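PDB 4OGD: succinate-semialdehyde dehydrogenase from Streptococcus pyogenes MGAS1882, which probably oxidises succinic semialdehyde to succinate, using NADP+ as the cofactor. Local coordinates for residues F17-V28 against T182-Q193. Residues are numbered along the deposited sequence; the frame is centred on the assembly and turned at random.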
loop_
_atom_site.group_PDB
_atom_site.type_symbol
_atom_site.label_atom_id
_atom_site.label_comp_id
_atom_site.label_asym_id
_atom_site.label_seq_id
_atom_site.Cartn_x
_atom_site.Cartn_y
_atom_site.Cartn_z
ATOM N N PHE A 17 13.949 -30.139 9.228
ATOM C CA PHE A 17 12.689 -30.241 8.509
ATOM C C PHE A 17 12.938 -30.415 7.021
ATOM O O PHE A 17 13.919 -29.899 6.480
ATOM C CB PHE A 17 11.828 -29.000 8.773
ATOM C CG PHE A 17 11.535 -28.774 10.229
ATOM C CD1 PHE A 17 12.481 -28.197 11.056
ATOM C CD2 PHE A 17 10.321 -29.156 10.774
ATOM C CE1 PHE A 17 12.223 -27.994 12.392
ATOM C CE2 PHE A 17 10.060 -28.949 12.116
ATOM C CZ PHE A 17 11.012 -28.369 12.919
ATOM N N ASP A 18 12.058 -31.162 6.366
ATOM C CA ASP A 18 12.171 -31.375 4.930
ATOM C C ASP A 18 11.590 -30.200 4.173
ATOM O O ASP A 18 10.606 -29.595 4.603
ATOM C CB ASP A 18 11.446 -32.651 4.521
ATOM C CG ASP A 18 12.044 -33.884 5.157
ATOM O OD1 ASP A 18 13.290 -33.996 5.180
ATOM O OD2 ASP A 18 11.265 -34.732 5.640
ATOM N N ASN A 19 12.202 -29.876 3.041
ATOM C CA ASN A 19 11.687 -28.810 2.201
ATOM C C ASN A 19 10.434 -29.255 1.460
ATOM O O ASN A 19 10.275 -30.430 1.124
ATOM C CB ASN A 19 12.760 -28.315 1.230
ATOM C CG ASN A 19 13.634 -27.234 1.837
ATOM O OD1 ASN A 19 14.357 -27.482 2.801
ATOM N ND2 ASN A 19 13.566 -26.025 1.279
ATOM N N MET A 20 9.529 -28.310 1.241
ATOM C CA MET A 20 8.322 -28.544 0.459
ATOM C C MET A 20 8.650 -28.667 -1.031
ATOM O O MET A 20 9.435 -27.890 -1.570
ATOM C CB MET A 20 7.340 -27.391 0.695
ATOM C CG MET A 20 6.024 -27.505 -0.050
ATOM S SD MET A 20 4.893 -26.169 0.408
ATOM C CE MET A 20 4.074 -26.847 1.850
ATOM N N THR A 21 8.059 -29.652 -1.698
ATOM C CA THR A 21 8.294 -29.830 -3.129
ATOM C C THR A 21 7.472 -28.835 -3.939
ATOM O O THR A 21 6.521 -28.240 -3.423
ATOM C CB THR A 21 7.939 -31.252 -3.583
ATOM O OG1 THR A 21 6.541 -31.484 -3.369
ATOM C CG2 THR A 21 8.757 -32.273 -2.806
ATOM N N ASP A 22 7.846 -28.647 -5.203
ATOM C CA ASP A 22 7.069 -27.803 -6.100
ATOM C C ASP A 22 5.616 -28.256 -6.188
ATOM O O ASP A 22 4.709 -27.425 -6.148
ATOM C CB ASP A 22 7.697 -27.749 -7.493
ATOM C CG ASP A 22 9.004 -26.987 -7.510
ATOM O OD1 ASP A 22 9.173 -26.076 -6.677
ATOM O OD2 ASP A 22 9.862 -27.300 -8.361
ATOM N N GLN A 23 5.381 -29.565 -6.287
ATOM C CA GLN A 23 4.005 -30.049 -6.341
ATOM C C GLN A 23 3.260 -29.820 -5.028
ATOM O O GLN A 23 2.092 -29.432 -5.037
ATOM C CB GLN A 23 3.925 -31.528 -6.729
ATOM C CG GLN A 23 2.487 -31.975 -6.974
ATOM C CD GLN A 23 1.850 -31.225 -8.135
ATOM O OE1 GLN A 23 2.422 -31.156 -9.224
ATOM N NE2 GLN A 23 0.672 -30.648 -7.906
ATOM N N GLY A 24 3.935 -30.048 -3.905
ATOM C CA GLY A 24 3.354 -29.776 -2.601
ATOM C C GLY A 24 2.930 -28.319 -2.507
ATOM O O GLY A 24 1.845 -28.002 -2.020
ATOM N N LEU A 25 3.782 -27.434 -3.008
ATOM C CA LEU A 25 3.496 -26.000 -2.987
ATOM C C LEU A 25 2.296 -25.649 -3.868
ATOM O O LEU A 25 1.412 -24.886 -3.460
ATOM C CB LEU A 25 4.742 -25.217 -3.409
ATOM C CG LEU A 25 4.609 -23.699 -3.501
ATOM C CD1 LEU A 25 4.168 -23.104 -2.165
ATOM C CD2 LEU A 25 5.934 -23.098 -3.959
ATOM N N ALA A 26 2.254 -26.209 -5.074
ATOM C CA ALA A 26 1.109 -25.989 -5.951
ATOM C C ALA A 26 -0.177 -26.464 -5.280
ATOM O O ALA A 26 -1.202 -25.775 -5.316
ATOM C CB ALA A 26 1.306 -26.691 -7.298
ATOM N N ASP A 27 -0.120 -27.639 -4.662
ATOM C CA ASP A 27 -1.288 -28.182 -3.977
ATOM C C ASP A 27 -1.777 -27.253 -2.860
ATOM O O ASP A 27 -2.983 -27.029 -2.714
ATOM C CB ASP A 27 -1.005 -29.592 -3.449
ATOM C CG ASP A 27 -0.797 -30.601 -4.567
ATOM O OD1 ASP A 27 -1.130 -30.289 -5.729
ATOM O OD2 ASP A 27 -0.308 -31.713 -4.279
ATOM N N VAL A 28 -0.839 -26.707 -2.093
ATOM C CA VAL A 28 -1.167 -25.754 -1.033
ATOM C C VAL A 28 -1.813 -24.479 -1.574
ATOM O O VAL A 28 -2.801 -23.997 -1.014
ATOM C CB VAL A 28 0.080 -25.420 -0.170
ATOM C CG1 VAL A 28 -0.188 -24.220 0.730
ATOM C CG2 VAL A 28 0.464 -26.621 0.671
ATOM N N THR A 182 -0.922 -21.997 6.064
ATOM C CA THR A 182 -0.044 -23.125 5.783
ATOM C C THR A 182 1.398 -22.657 5.801
ATOM O O THR A 182 1.764 -21.689 5.121
ATOM C CB THR A 182 -0.347 -23.754 4.420
ATOM O OG1 THR A 182 -1.740 -24.080 4.339
ATOM C CG2 THR A 182 0.485 -25.021 4.213
ATOM N N ASN A 183 2.220 -23.334 6.592
ATOM C CA ASN A 183 3.637 -23.027 6.611
ATOM C C ASN A 183 4.321 -23.568 5.351
ATOM O O ASN A 183 4.034 -24.683 4.908
ATOM C CB ASN A 183 4.298 -23.619 7.855
ATOM C CG ASN A 183 5.780 -23.380 7.867
ATOM O OD1 ASN A 183 6.225 -22.242 7.725
ATOM N ND2 ASN A 183 6.562 -24.453 7.973
ATOM N N LEU A 184 5.226 -22.780 4.777
ATOM C CA LEU A 184 5.953 -23.202 3.582
ATOM C C LEU A 184 7.456 -23.302 3.837
ATOM O O LEU A 184 8.144 -22.280 3.934
ATOM C CB LEU A 184 5.716 -22.214 2.436
ATOM C CG LEU A 184 4.301 -21.728 2.142
ATOM C CD1 LEU A 184 4.341 -20.725 0.995
ATOM C CD2 LEU A 184 3.375 -22.888 1.802
ATOM N N PHE A 185 7.973 -24.523 3.955
ATOM C CA PHE A 185 9.415 -24.707 4.051
ATOM C C PHE A 185 9.973 -24.651 2.633
ATOM O O PHE A 185 10.248 -25.684 2.020
ATOM C CB PHE A 185 9.761 -26.048 4.717
ATOM C CG PHE A 185 9.549 -26.071 6.217
ATOM C CD1 PHE A 185 9.950 -25.003 7.011
ATOM C CD2 PHE A 185 8.956 -27.166 6.830
ATOM C CE1 PHE A 185 9.759 -25.022 8.379
ATOM C CE2 PHE A 185 8.768 -27.196 8.209
ATOM C CZ PHE A 185 9.170 -26.122 8.983
ATOM N N ILE A 186 10.119 -23.441 2.096
ATOM C CA ILE A 186 10.492 -23.275 0.693
ATOM C C ILE A 186 11.737 -22.414 0.466
ATOM O O ILE A 186 12.186 -21.677 1.353
ATOM C CB ILE A 186 9.324 -22.693 -0.140
ATOM C CG1 ILE A 186 8.828 -21.384 0.481
ATOM C CG2 ILE A 186 8.187 -23.715 -0.259
ATOM C CD1 ILE A 186 7.846 -20.627 -0.404
ATOM N N SER A 187 12.282 -22.511 -0.743
ATOM C CA SER A 187 13.469 -21.757 -1.131
ATOM C C SER A 187 13.062 -20.371 -1.588
ATOM O O SER A 187 11.885 -20.117 -1.827
ATOM C CB SER A 187 14.155 -22.452 -2.296
ATOM O OG SER A 187 13.325 -22.397 -3.440
ATOM N N TYR A 188 14.037 -19.481 -1.729
ATOM C CA TYR A 188 13.769 -18.131 -2.219
ATOM C C TYR A 188 13.193 -18.165 -3.629
ATOM O O TYR A 188 12.359 -17.336 -3.989
ATOM C CB TYR A 188 15.045 -17.289 -2.218
ATOM C CG TYR A 188 15.588 -16.967 -0.846
ATOM C CD1 TYR A 188 14.764 -16.974 0.277
ATOM C CD2 TYR A 188 16.931 -16.651 -0.672
ATOM C CE1 TYR A 188 15.267 -16.676 1.537
ATOM C CE2 TYR A 188 17.442 -16.353 0.580
ATOM C CZ TYR A 188 16.607 -16.368 1.681
ATOM O OH TYR A 188 17.118 -16.070 2.926
ATOM N N ASP A 189 13.635 -19.129 -4.431
ATOM C CA ASP A 189 13.121 -19.247 -5.789
ATOM C C ASP A 189 11.650 -19.648 -5.774
ATOM O O ASP A 189 10.868 -19.176 -6.593
ATOM C CB ASP A 189 13.948 -20.240 -6.601
ATOM C CG ASP A 189 15.357 -19.747 -6.855
ATOM O OD1 ASP A 189 15.530 -18.530 -7.081
ATOM O OD2 ASP A 189 16.289 -20.578 -6.826
ATOM N N GLN A 190 11.280 -20.511 -4.832
ATOM C CA GLN A 190 9.883 -20.886 -4.672
ATOM C C GLN A 190 9.063 -19.701 -4.171
ATOM O O GLN A 190 7.903 -19.546 -4.555
ATOM C CB GLN A 190 9.743 -22.091 -3.737
ATOM C CG GLN A 190 10.145 -23.414 -4.399
ATOM C CD GLN A 190 10.187 -24.572 -3.423
ATOM O OE1 GLN A 190 10.803 -24.483 -2.356
ATOM N NE2 GLN A 190 9.534 -25.676 -3.784
ATOM N N VAL A 191 9.668 -18.863 -3.329
ATOM C CA VAL A 191 8.985 -17.658 -2.858
ATOM C C VAL A 191 8.631 -16.775 -4.053
ATOM O O VAL A 191 7.523 -16.251 -4.140
ATOM C CB VAL A 191 9.833 -16.861 -1.850
ATOM C CG1 VAL A 191 9.184 -15.514 -1.552
ATOM C CG2 VAL A 191 10.003 -17.646 -0.557
ATOM N N SER A 192 9.569 -16.627 -4.987
ATOM C CA SER A 192 9.310 -15.824 -6.180
ATOM C C SER A 192 8.136 -16.364 -6.987
ATOM O O SER A 192 7.328 -15.596 -7.513
ATOM C CB SER A 192 10.559 -15.746 -7.061
ATOM O OG SER A 192 11.611 -15.129 -6.360
ATOM N N GLN A 193 8.044 -17.688 -7.076
ATOM C CA GLN A 193 6.928 -18.326 -7.761
ATOM C C GLN A 193 5.606 -18.053 -7.052
ATOM O O GLN A 193 4.584 -17.825 -7.699
ATOM C CB GLN A 193 7.151 -19.834 -7.850
ATOM C CG GLN A 193 8.338 -20.251 -8.696
ATOM C CD GLN A 193 8.597 -21.746 -8.604
ATOM O OE1 GLN A 193 9.605 -22.181 -8.045
ATOM N NE2 GLN A 193 7.676 -22.541 -9.137
HETATM O O HOH W 1 11.974 -26.439 -1.220
#
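Met-20 N donates to Phe-185 O (2.8 Å), tying the loop ahead of helix 22-28 to the inverse gamma turn centred on Phe-185, while the axes of the short helical segments 22-28 and 188-193 approach to 11.6 Å, their N-to-C directions 32° apart. Gln-190 extends from its helix toward the loop of Met-20, and its NE2 gives two bonds: a nearly straight one to Met-20 O (3.1 Å), lying in the amide plane, and one to Asp-22 OD1 (2.9 Å), which it meets from above the carboxylate plane. Its OE1 accepts from Ser-187 N, and Ser-187 OG accepts from Gln-190 N, forming a capping box; held at both ends, the amide's rotation is fixed. A water bridges Asn-19 ND2 and Met-20 O. Phe-17 CB makes a CH-pi contact on one face of the Phe-185 ring, offset toward the rim, and Asn-183 ND2 sits over the centre of the opposite face. Met-20 runs straight out as far as SD (chi1 -179°, chi2 175°), bringing SD against Leu-184 CD2 (3.9 Å); Leu-25 crosses Leu-184, and Val-28 CG1 meets Thr-182 CG2 tip to tip (3.6 Å). The contact packs helix 22-41 against edge strand 181-183 of the Rossmann-type sheet and the following helix, within an aldehyde dehydrogenase fold.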